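Long-range contacts in lipolytic protein G-D-S-L family (Chitinophaga pinensis, PDB 4Q7Q), which is of unconfirmed function but, as a member of the GDSL (SGNH) hydrolase family, possibly acts as a lipase or related acyl ester hydrolase: residues T7-G12 and I47-N52; S14-N19 and G32-L37; G86-K91 and N101-G106. All blocks are in the same frame, centred on the assembly; numbering follows the deposited sequence. Where two conformers were deposited one is given.

Interaction 1: residues T7-G12 and I47-N52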
loop_
_atom_site.group_PDB
_atom_site.type_symbol
_atom_site.label_atom_id
_atom_site.label_comp_id
_atom_site.label_asym_id
_atom_site.label_seq_id
_atom_site.Cartn_x
_atom_site.Cartn_y
_atom_site.Cartn_z
ATOM N N THR A 7 7.039 -10.899 -17.813
ATOM C CA THR A 7 7.338 -9.559 -17.339
ATOM C C THR A 7 6.147 -9.047 -16.534
ATOM O O THR A 7 5.014 -9.044 -17.016
ATOM C CB THR A 7 7.649 -8.602 -18.503
ATOM O OG1 THR A 7 8.850 -9.028 -19.167
ATOM C CG2 THR A 7 7.836 -7.179 -17.996
ATOM N N TRP A 8 6.420 -8.629 -15.304
ATOM C CA TRP A 8 5.397 -8.174 -14.375
ATOM C C TRP A 8 5.666 -6.735 -13.973
ATOM O O TRP A 8 6.671 -6.450 -13.324
ATOM C CB TRP A 8 5.405 -9.069 -13.132
ATOM C CG TRP A 8 4.714 -8.502 -11.913
ATOM C CD1 TRP A 8 3.578 -7.737 -11.879
ATOM C CD2 TRP A 8 5.141 -8.646 -10.556
ATOM N NE1 TRP A 8 3.265 -7.417 -10.579
ATOM C CE2 TRP A 8 4.215 -7.957 -9.748
ATOM C CE3 TRP A 8 6.219 -9.294 -9.942
ATOM C CZ2 TRP A 8 4.335 -7.895 -8.360
ATOM C CZ3 TRP A 8 6.335 -9.237 -8.566
ATOM C CH2 TRP A 8 5.394 -8.546 -7.789
ATOM N N VAL A 9 4.765 -5.838 -14.363
ATOM C CA VAL A 9 4.843 -4.439 -13.964
ATOM C C VAL A 9 4.033 -4.242 -12.688
ATOM O O VAL A 9 2.824 -4.503 -12.659
ATOM C CB VAL A 9 4.333 -3.497 -15.075
ATOM C CG1 VAL A 9 4.236 -2.063 -14.578
ATOM C CG2 VAL A 9 5.247 -3.578 -16.281
ATOM N N ALA A 10 4.714 -3.824 -11.623
ATOM C CA ALA A 10 4.064 -3.579 -10.346
ATOM C C ALA A 10 3.839 -2.086 -10.178
ATOM O O ALA A 10 4.776 -1.338 -9.924
ATOM C CB ALA A 10 4.916 -4.125 -9.203
ATOM N N ILE A 11 2.591 -1.657 -10.335
ATOM C CA ILE A 11 2.233 -0.253 -10.195
ATOM C C ILE A 11 1.837 -0.026 -8.747
ATOM O O ILE A 11 1.076 -0.810 -8.168
ATOM C CB ILE A 11 1.064 0.117 -11.138
ATOM C CG1 ILE A 11 1.501 -0.081 -12.588
ATOM C CG2 ILE A 11 0.578 1.558 -10.901
ATOM C CD1 ILE A 11 0.394 0.061 -13.588
ATOM N N GLY A 12 2.342 1.036 -8.148
ATOM C CA GLY A 12 2.013 1.279 -6.762
ATOM C C GLY A 12 2.552 2.574 -6.207
ATOM O O GLY A 12 2.972 3.466 -6.957
ATOM N N ILE A 47 9.037 -5.277 -12.683
ATOM C CA ILE A 47 9.422 -3.918 -12.991
ATOM C C ILE A 47 8.750 -3.057 -11.941
ATOM O O ILE A 47 7.532 -3.111 -11.766
ATOM C CB ILE A 47 8.959 -3.526 -14.393
ATOM C CG1 ILE A 47 9.772 -4.309 -15.421
ATOM C CG2 ILE A 47 9.107 -2.028 -14.614
ATOM C CD1 ILE A 47 9.310 -4.110 -16.831
ATOM N N ASN A 48 9.552 -2.279 -11.227
ATOM C CA ASN A 48 9.054 -1.462 -10.136
ATOM C C ASN A 48 8.481 -0.136 -10.634
ATOM O O ASN A 48 9.220 0.801 -10.952
ATOM C CB ASN A 48 10.175 -1.221 -9.122
ATOM C CG ASN A 48 9.688 -0.570 -7.846
ATOM O OD1 ASN A 48 8.732 0.209 -7.852
ATOM N ND2 ASN A 48 10.350 -0.879 -6.735
ATOM N N GLN A 49 7.158 -0.075 -10.712
ATOM C CA GLN A 49 6.461 1.161 -11.041
ATOM C C GLN A 49 5.725 1.686 -9.806
ATOM O O GLN A 49 4.590 2.168 -9.871
ATOM C CB GLN A 49 5.537 0.978 -12.250
ATOM C CG GLN A 49 6.285 1.033 -13.576
ATOM C CD GLN A 49 6.538 2.455 -14.032
ATOM O OE1 GLN A 49 6.185 3.418 -13.343
ATOM N NE2 GLN A 49 7.131 2.598 -15.216
ATOM N N GLY A 50 6.399 1.576 -8.665
ATOM C CA GLY A 50 5.929 2.179 -7.436
ATOM C C GLY A 50 6.475 3.584 -7.368
ATOM O O GLY A 50 7.672 3.815 -7.594
ATOM N N HIS A 51 5.600 4.528 -7.054
ATOM C CA HIS A 51 5.984 5.932 -6.966
ATOM C C HIS A 51 5.765 6.446 -5.559
ATOM O O HIS A 51 4.651 6.434 -5.044
ATOM C CB HIS A 51 5.225 6.745 -8.008
ATOM C CG HIS A 51 5.572 6.346 -9.402
ATOM N ND1 HIS A 51 6.491 7.036 -10.163
ATOM C CD2 HIS A 51 5.178 5.290 -10.148
ATOM C CE1 HIS A 51 6.629 6.435 -11.330
ATOM N NE2 HIS A 51 5.845 5.367 -11.345
ATOM N N ASN A 52 6.861 6.867 -4.941
ATOM C CA ASN A 52 6.892 7.197 -3.525
ATOM C C ASN A 52 5.951 8.345 -3.209
ATOM O O ASN A 52 6.109 9.440 -3.733
ATOM C CB ASN A 52 8.326 7.532 -3.109
ATOM C CG ASN A 52 8.505 7.556 -1.600
ATOM O OD1 ASN A 52 7.611 7.165 -0.860
ATOM N ND2 ASN A 52 9.670 7.991 -1.144
#
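Val9 and Ile11 lie beside Ile47 and Gln49 on one face of two neighbouring parallel strands of the central sheet; the axes of the short segments come within 4.2 Å, at 14°. The backbones alternate donors and acceptors in the usual parallel way: Ile47 N binds Trp8 O, Ala10 N binds Ile47 O, and Gln49 N binds Ala10 O. Toward the carboxyl ends the strands draw together, with Gly12 CA 4.1 Å from Gly50 CA. Here Gly12 N binds Gln49 O and His51 N binds Gly12 O, and Gly50 CA adds a CA-H...O contact of 3.3 Å to Gly12 O. The tightly packed part is formed by buried Val9 and Gln49. With CG1 anti to its backbone N (chi1 172°), Val9 lays this methyl 3.8 Å from Gln49 CG, the two side chains running side by side. Gln49 then bends at chi2 (-82°), and its OE1 takes the in-plane NE2-H of His51 at 2.8 Å while its own NE2 donates to Leu66 O; both ends of the buried amide are thus used. The solvent side is the beginning of the contact, where Thr7 and Ile47 are both partly exposed and the Ile47 CD1 methyl meets Thr7 CG2 at 3.6 Å. Asn48, also partly exposed, turns back on its own strand: OD1 accepts from Gly50 N at 2.8 Å, an Asx turn, and ND2 is held by Asp20. Strand 44-50 is the outermost strand on this side of the five-stranded sheet, and strand 73-77 flanks 6-12 on its other edge. Helix 33-40 packs through Leu34 and Leu37 on the face bearing Trp8 and Ala10, and helix 14-17 adds Thr16 against Ala10.

Interaction 2: residues S14-N19 and G32-L37; sequences SITYLN and GYLTRL
Asn19 reaches across to the first turn of helix 33-40, where its side-chain OD1 accepts from Thr35 N at 2.9 Å in a nearly straight bond (170° at the hydrogen). Its CG lies anti to the backbone N (chi1 -176°), which extends the amide toward Gly32, the N-cap residue, and leaves OD1 3.0 Å from Leu34 N. A CB on Gly32 would clash with Asn19 OD1. The other end of the amide, ND2, is satisfied by a residue adjoining the segments. Leu34 CB packs 3.4 Å from Asn19 CG. Two waters satisfy backbone groups between the segments: one donates to Ile15 O and accepts from Tyr33 N, while the other donates to Asn19 O at 2.6 Å, accepts from Gly32 N and is shared with Thr35 OG1. Further along, the Tyr33 hydroxyl lies 2.7 Å from Thr16 OG1, which sits at the ring edge, and Ile15 CG2 touches CE2 of the same ring. An alanine at Asn19 is likely to leave Thr35 N without its acceptor and open a gap beside Leu34. Ser14 begins the first helix and its OG bonds His238, consistent with a Ser-His-Asp triad. Strands 6-12 and 44-50 lie beneath, meeting Leu34 through Ala10 and Tyr46, and helix 241-257 covers Tyr33 and Leu37.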
loop_
_atom_site.group_PDB
_atom_site.type_symbol
_atom_site.label_atom_id
_atom_site.label_comp_id
_atom_site.label_asym_id
_atom_site.label_seq_id
_atom_site.Cartn_x
_atom_site.Cartn_y
_atom_site.Cartn_z
ATOM N N SER A 14 4.506 4.018 -2.213
ATOM C CA SER A 14 5.743 3.739 -1.486
ATOM C C SER A 14 5.884 2.272 -1.107
ATOM O O SER A 14 6.984 1.751 -1.067
ATOM C CB SER A 14 5.848 4.593 -0.221
ATOM O OG SER A 14 4.675 4.473 0.549
ATOM N N ILE A 15 4.776 1.606 -0.816
ATOM C CA ILE A 15 4.846 0.204 -0.424
ATOM C C ILE A 15 5.496 -0.651 -1.527
ATOM O O ILE A 15 6.201 -1.619 -1.240
ATOM C CB ILE A 15 3.467 -0.301 0.021
ATOM C CG1 ILE A 15 3.062 0.443 1.298
ATOM C CG2 ILE A 15 3.459 -1.800 0.247
ATOM C CD1 ILE A 15 1.625 0.245 1.727
ATOM N N THR A 16 5.307 -0.237 -2.780
ATOM C CA THR A 16 5.916 -0.884 -3.940
ATOM C C THR A 16 7.301 -0.314 -4.212
ATOM O O THR A 16 8.264 -1.055 -4.389
ATOM C CB THR A 16 5.013 -0.706 -5.170
ATOM O OG1 THR A 16 3.753 -1.326 -4.893
ATOM C CG2 THR A 16 5.635 -1.323 -6.415
ATOM N N TYR A 17 7.380 1.010 -4.251
ATOM C CA TYR A 17 8.637 1.725 -4.455
ATOM C C TYR A 17 9.785 1.212 -3.574
ATOM O O TYR A 17 10.907 0.991 -4.053
ATOM C CB TYR A 17 8.402 3.209 -4.176
ATOM C CG TYR A 17 9.656 4.063 -4.138
ATOM C CD1 TYR A 17 10.173 4.628 -5.300
ATOM C CD2 TYR A 17 10.298 4.334 -2.930
ATOM C CE1 TYR A 17 11.309 5.424 -5.264
ATOM C CE2 TYR A 17 11.425 5.119 -2.881
ATOM C CZ TYR A 17 11.931 5.667 -4.050
ATOM O OH TYR A 17 13.060 6.453 -4.003
ATOM N N LEU A 18 9.491 1.010 -2.291
ATOM C CA LEU A 18 10.517 0.708 -1.303
ATOM C C LEU A 18 11.190 -0.644 -1.501
ATOM O O LEU A 18 12.232 -0.898 -0.901
ATOM C CB LEU A 18 9.937 0.794 0.112
ATOM C CG LEU A 18 9.623 2.218 0.579
ATOM C CD1 LEU A 18 8.740 2.224 1.844
ATOM C CD2 LEU A 18 10.912 3.021 0.775
ATOM N N ASN A 19 10.601 -1.507 -2.330
ATOM C CA ASN A 19 11.210 -2.801 -2.639
ATOM C C ASN A 19 12.656 -2.650 -3.095
ATOM O O ASN A 19 13.506 -3.493 -2.800
ATOM C CB ASN A 19 10.409 -3.533 -3.718
ATOM C CG ASN A 19 10.947 -4.924 -3.996
ATOM O OD1 ASN A 19 10.618 -5.882 -3.298
ATOM N ND2 ASN A 19 11.787 -5.041 -5.020
ATOM N N GLY A 32 11.664 -6.595 0.048
ATOM C CA GLY A 32 10.328 -6.082 -0.213
ATOM C C GLY A 32 9.425 -7.125 -0.848
ATOM O O GLY A 32 9.851 -8.251 -1.090
ATOM N N TYR A 33 8.181 -6.764 -1.141
ATOM C CA TYR A 33 7.237 -7.783 -1.610
ATOM C C TYR A 33 7.447 -8.217 -3.065
ATOM O O TYR A 33 7.063 -9.329 -3.431
ATOM C CB TYR A 33 5.771 -7.401 -1.317
ATOM C CG TYR A 33 5.123 -6.485 -2.331
ATOM C CD1 TYR A 33 4.477 -7.000 -3.455
ATOM C CD2 TYR A 33 5.127 -5.107 -2.155
ATOM C CE1 TYR A 33 3.881 -6.171 -4.375
ATOM C CE2 TYR A 33 4.532 -4.269 -3.082
ATOM C CZ TYR A 33 3.906 -4.803 -4.184
ATOM O OH TYR A 33 3.333 -3.960 -5.105
ATOM N N LEU A 34 8.063 -7.366 -3.885
ATOM C CA LEU A 34 8.373 -7.759 -5.268
ATOM C C LEU A 34 9.464 -8.822 -5.277
ATOM O O LEU A 34 9.367 -9.843 -5.977
ATOM C CB LEU A 34 8.851 -6.568 -6.107
ATOM C CG LEU A 34 8.031 -5.273 -6.068
ATOM C CD1 LEU A 34 8.598 -4.246 -7.054
ATOM C CD2 LEU A 34 6.567 -5.532 -6.349
ATOM N N THR A 35 10.506 -8.569 -4.493
ATOM C CA THR A 35 11.621 -9.501 -4.338
ATOM C C THR A 35 11.120 -10.836 -3.804
ATOM O O THR A 35 11.461 -11.893 -4.331
ATOM C CB THR A 35 12.688 -8.906 -3.405
ATOM O OG1 THR A 35 13.206 -7.707 -3.995
ATOM C CG2 THR A 35 13.833 -9.895 -3.141
ATOM N N ARG A 36 10.280 -10.789 -2.775
ATOM C CA ARG A 36 9.758 -12.012 -2.180
ATOM C C ARG A 36 8.824 -12.768 -3.125
ATOM O O ARG A 36 8.849 -13.997 -3.164
ATOM C CB ARG A 36 9.069 -11.708 -0.858
ATOM C CG ARG A 36 10.019 -11.184 0.198
ATOM C CD ARG A 36 9.286 -10.830 1.497
ATOM N NE ARG A 36 10.210 -10.317 2.507
ATOM C CZ ARG A 36 10.985 -11.089 3.262
ATOM N NH1 ARG A 36 11.811 -10.547 4.145
ATOM N NH2 ARG A 36 10.931 -12.409 3.134
ATOM N N LEU A 37 8.005 -12.042 -3.885
ATOM C CA LEU A 37 7.148 -12.690 -4.881
ATOM C C LEU A 37 8.014 -13.471 -5.864
ATOM O O LEU A 37 7.739 -14.633 -6.171
ATOM C CB LEU A 37 6.283 -11.663 -5.631
ATOM C CG LEU A 37 5.251 -12.151 -6.670
ATOM C CD1 LEU A 37 5.864 -12.625 -8.018
ATOM C CD2 LEU A 37 4.361 -13.236 -6.077
HETATM O O HOH W 1 8.258 -3.713 -1.114
HETATM O O HOH W 2 13.685 -5.995 -2.007
#

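Interaction 3: residues G86-K91 and N101-G106; sequences GRPVGK and NTTVYG
Val89 O and Pro88 O face the N-terminal turn of helix 104-118, whose N-cap is Thr103; the loop 86-91 thus supplies acceptors to the first amides of the helix. Tyr105 N donates to Val89 O (3.1 Å) and Val104 N to Pro88 O (3.0 Å). Tyr105 turns its ring onto the loop: the Lys91 carbonyl lies over one face, with O 3.3 Å from CG, while Val89 O sits at the edge and Val89 CG1 touches CE2 at 3.8 Å. On the other flank the bent Arg87 chain (chi3 94°) sets one guanidinium face over Thr103 CA, with Asn101 O at the edge. Across the contact NH2 makes two weak bonds, to Asn101 O and Thr103 O. The strongest partner of the guanidinium is Asp82, a salt bridge through NH1. The Thr103 CG2 methyl rests 3.7 Å from Gly90 CA, where any CB would collide with Thr103 CB. Thr103 OG1, set between its backbone N and carbonyl carbon (chi1 61°), accepts from Gly106 N at 3.0 Å.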
loop_
_atom_site.group_PDB
_atom_site.type_symbol
_atom_site.label_atom_id
_atom_site.label_comp_id
_atom_site.label_asym_id
_atom_site.label_seq_id
_atom_site.Cartn_x
_atom_site.Cartn_y
_atom_site.Cartn_z
ATOM N N GLY A 86 -7.642 12.529 1.472
ATOM C CA GLY A 86 -9.059 12.846 1.471
ATOM C C GLY A 86 -9.700 12.883 0.091
ATOM O O GLY A 86 -10.752 13.514 -0.088
ATOM N N ARG A 87 -9.084 12.222 -0.890
ATOM C CA ARG A 87 -9.666 12.158 -2.237
ATOM C C ARG A 87 -10.967 11.387 -2.199
ATOM O O ARG A 87 -11.038 10.336 -1.569
ATOM C CB ARG A 87 -8.750 11.418 -3.212
ATOM C CG ARG A 87 -7.667 12.217 -3.887
ATOM C CD ARG A 87 -7.102 11.410 -5.058
ATOM N NE ARG A 87 -7.729 11.720 -6.347
ATOM C CZ ARG A 87 -8.002 10.820 -7.294
ATOM N NH1 ARG A 87 -7.739 9.530 -7.096
ATOM N NH2 ARG A 87 -8.552 11.205 -8.443
ATOM N N PRO A 88 -11.997 11.883 -2.893
ATOM C CA PRO A 88 -13.264 11.147 -2.895
ATOM C C PRO A 88 -13.128 9.785 -3.566
ATOM O O PRO A 88 -12.531 9.659 -4.638
ATOM C CB PRO A 88 -14.202 12.051 -3.707
ATOM C CG PRO A 88 -13.332 12.974 -4.453
ATOM C CD PRO A 88 -12.078 13.142 -3.655
ATOM N N VAL A 89 -13.679 8.770 -2.918
ATOM C CA VAL A 89 -13.681 7.429 -3.464
ATOM C C VAL A 89 -14.478 7.395 -4.760
ATOM O O VAL A 89 -14.055 6.800 -5.748
ATOM C CB VAL A 89 -14.301 6.449 -2.462
ATOM C CG1 VAL A 89 -14.567 5.103 -3.122
ATOM C CG2 VAL A 89 -13.393 6.301 -1.246
ATOM N N GLY A 90 -15.624 8.061 -4.758
ATOM C CA GLY A 90 -16.511 8.024 -5.903
ATOM C C GLY A 90 -17.413 6.808 -5.903
ATOM O O GLY A 90 -17.606 6.155 -4.872
ATOM N N LYS A 91 -17.982 6.509 -7.068
ATOM C CA LYS A 91 -18.891 5.380 -7.207
ATOM C C LYS A 91 -18.557 4.621 -8.479
ATOM O O LYS A 91 -17.795 5.106 -9.308
ATOM C CB LYS A 91 -20.346 5.860 -7.240
ATOM C CG LYS A 91 -20.818 6.564 -5.962
ATOM C CD LYS A 91 -22.271 7.042 -6.070
ATOM C CE LYS A 91 -22.789 7.578 -4.734
ATOM N NZ LYS A 91 -24.162 8.160 -4.842
ATOM N N ASN A 101 -10.493 12.520 -13.878
ATOM C CA ASN A 101 -9.643 11.942 -12.842
ATOM C C ASN A 101 -9.923 12.573 -11.476
ATOM O O ASN A 101 -9.035 13.136 -10.842
ATOM C CB ASN A 101 -8.182 12.149 -13.240
ATOM C CG ASN A 101 -7.218 11.457 -12.306
ATOM O OD1 ASN A 101 -7.555 10.442 -11.684
ATOM N ND2 ASN A 101 -6.013 12.006 -12.193
ATOM N N THR A 102 -11.168 12.459 -11.025
ATOM C CA THR A 102 -11.648 13.227 -9.879
ATOM C C THR A 102 -12.025 12.373 -8.677
ATOM O O THR A 102 -12.378 12.907 -7.613
ATOM C CB THR A 102 -12.893 14.010 -10.276
ATOM O OG1 THR A 102 -13.899 13.088 -10.719
ATOM C CG2 THR A 102 -12.569 14.974 -11.405
ATOM N N THR A 103 -11.991 11.057 -8.860
ATOM C CA THR A 103 -12.304 10.105 -7.801
ATOM C C THR A 103 -11.374 8.922 -7.957
ATOM O O THR A 103 -10.740 8.756 -9.007
ATOM C CB THR A 103 -13.744 9.562 -7.906
ATOM O OG1 THR A 103 -13.906 8.867 -9.155
ATOM C CG2 THR A 103 -14.768 10.686 -7.812
ATOM N N VAL A 104 -11.321 8.084 -6.928
ATOM C CA VAL A 104 -10.529 6.861 -6.963
ATOM C C VAL A 104 -11.026 5.912 -8.056
ATOM O O VAL A 104 -10.235 5.399 -8.851
ATOM C CB VAL A 104 -10.508 6.163 -5.591
ATOM C CG1 VAL A 104 -9.722 4.874 -5.671
ATOM C CG2 VAL A 104 -9.905 7.096 -4.552
ATOM N N TYR A 105 -12.334 5.692 -8.113
ATOM C CA TYR A 105 -12.904 4.886 -9.185
ATOM C C TYR A 105 -12.505 5.428 -10.568
ATOM O O TYR A 105 -12.173 4.654 -11.472
ATOM C CB TYR A 105 -14.424 4.869 -9.076
ATOM C CG TYR A 105 -15.038 3.832 -8.150
ATOM C CD1 TYR A 105 -15.221 2.524 -8.571
ATOM C CD2 TYR A 105 -15.493 4.182 -6.882
ATOM C CE1 TYR A 105 -15.823 1.586 -7.751
ATOM C CE2 TYR A 105 -16.102 3.248 -6.053
ATOM C CZ TYR A 105 -16.265 1.948 -6.497
ATOM O OH TYR A 105 -16.863 0.994 -5.693
ATOM N N GLY A 106 -12.538 6.752 -10.733
ATOM C CA GLY A 106 -12.109 7.385 -11.971
ATOM C C GLY A 106 -10.646 7.115 -12.303
ATOM O O GLY A 106 -10.302 6.812 -13.447
HETATM O O HOH W 3 -8.420 14.175 -7.587
#

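Interactions 1 and 2 belong to one region of the fold, with centres 9 Å apart. Along the chain, interaction 2 is nested within the loop that interaction 1 closes: strand 6-12 leads into helix 14-17, and helix 33-40 leads into strand 44-50. They also touch, as Asn48 approaches Thr16 O and Trp8 meets Leu37, so the strand pair and the helix pair form one packed unit that carries Ser14, the probable serine of a Ser-His-Asp triad. Interaction 3 follows later in sequence and makes no touch with either, its centre being 21 Å from interaction 1 and 25 Å from interaction 2, on the opposite side of the chain's centre from interaction 2. All three belong to the GDSL-type hydrolase fold.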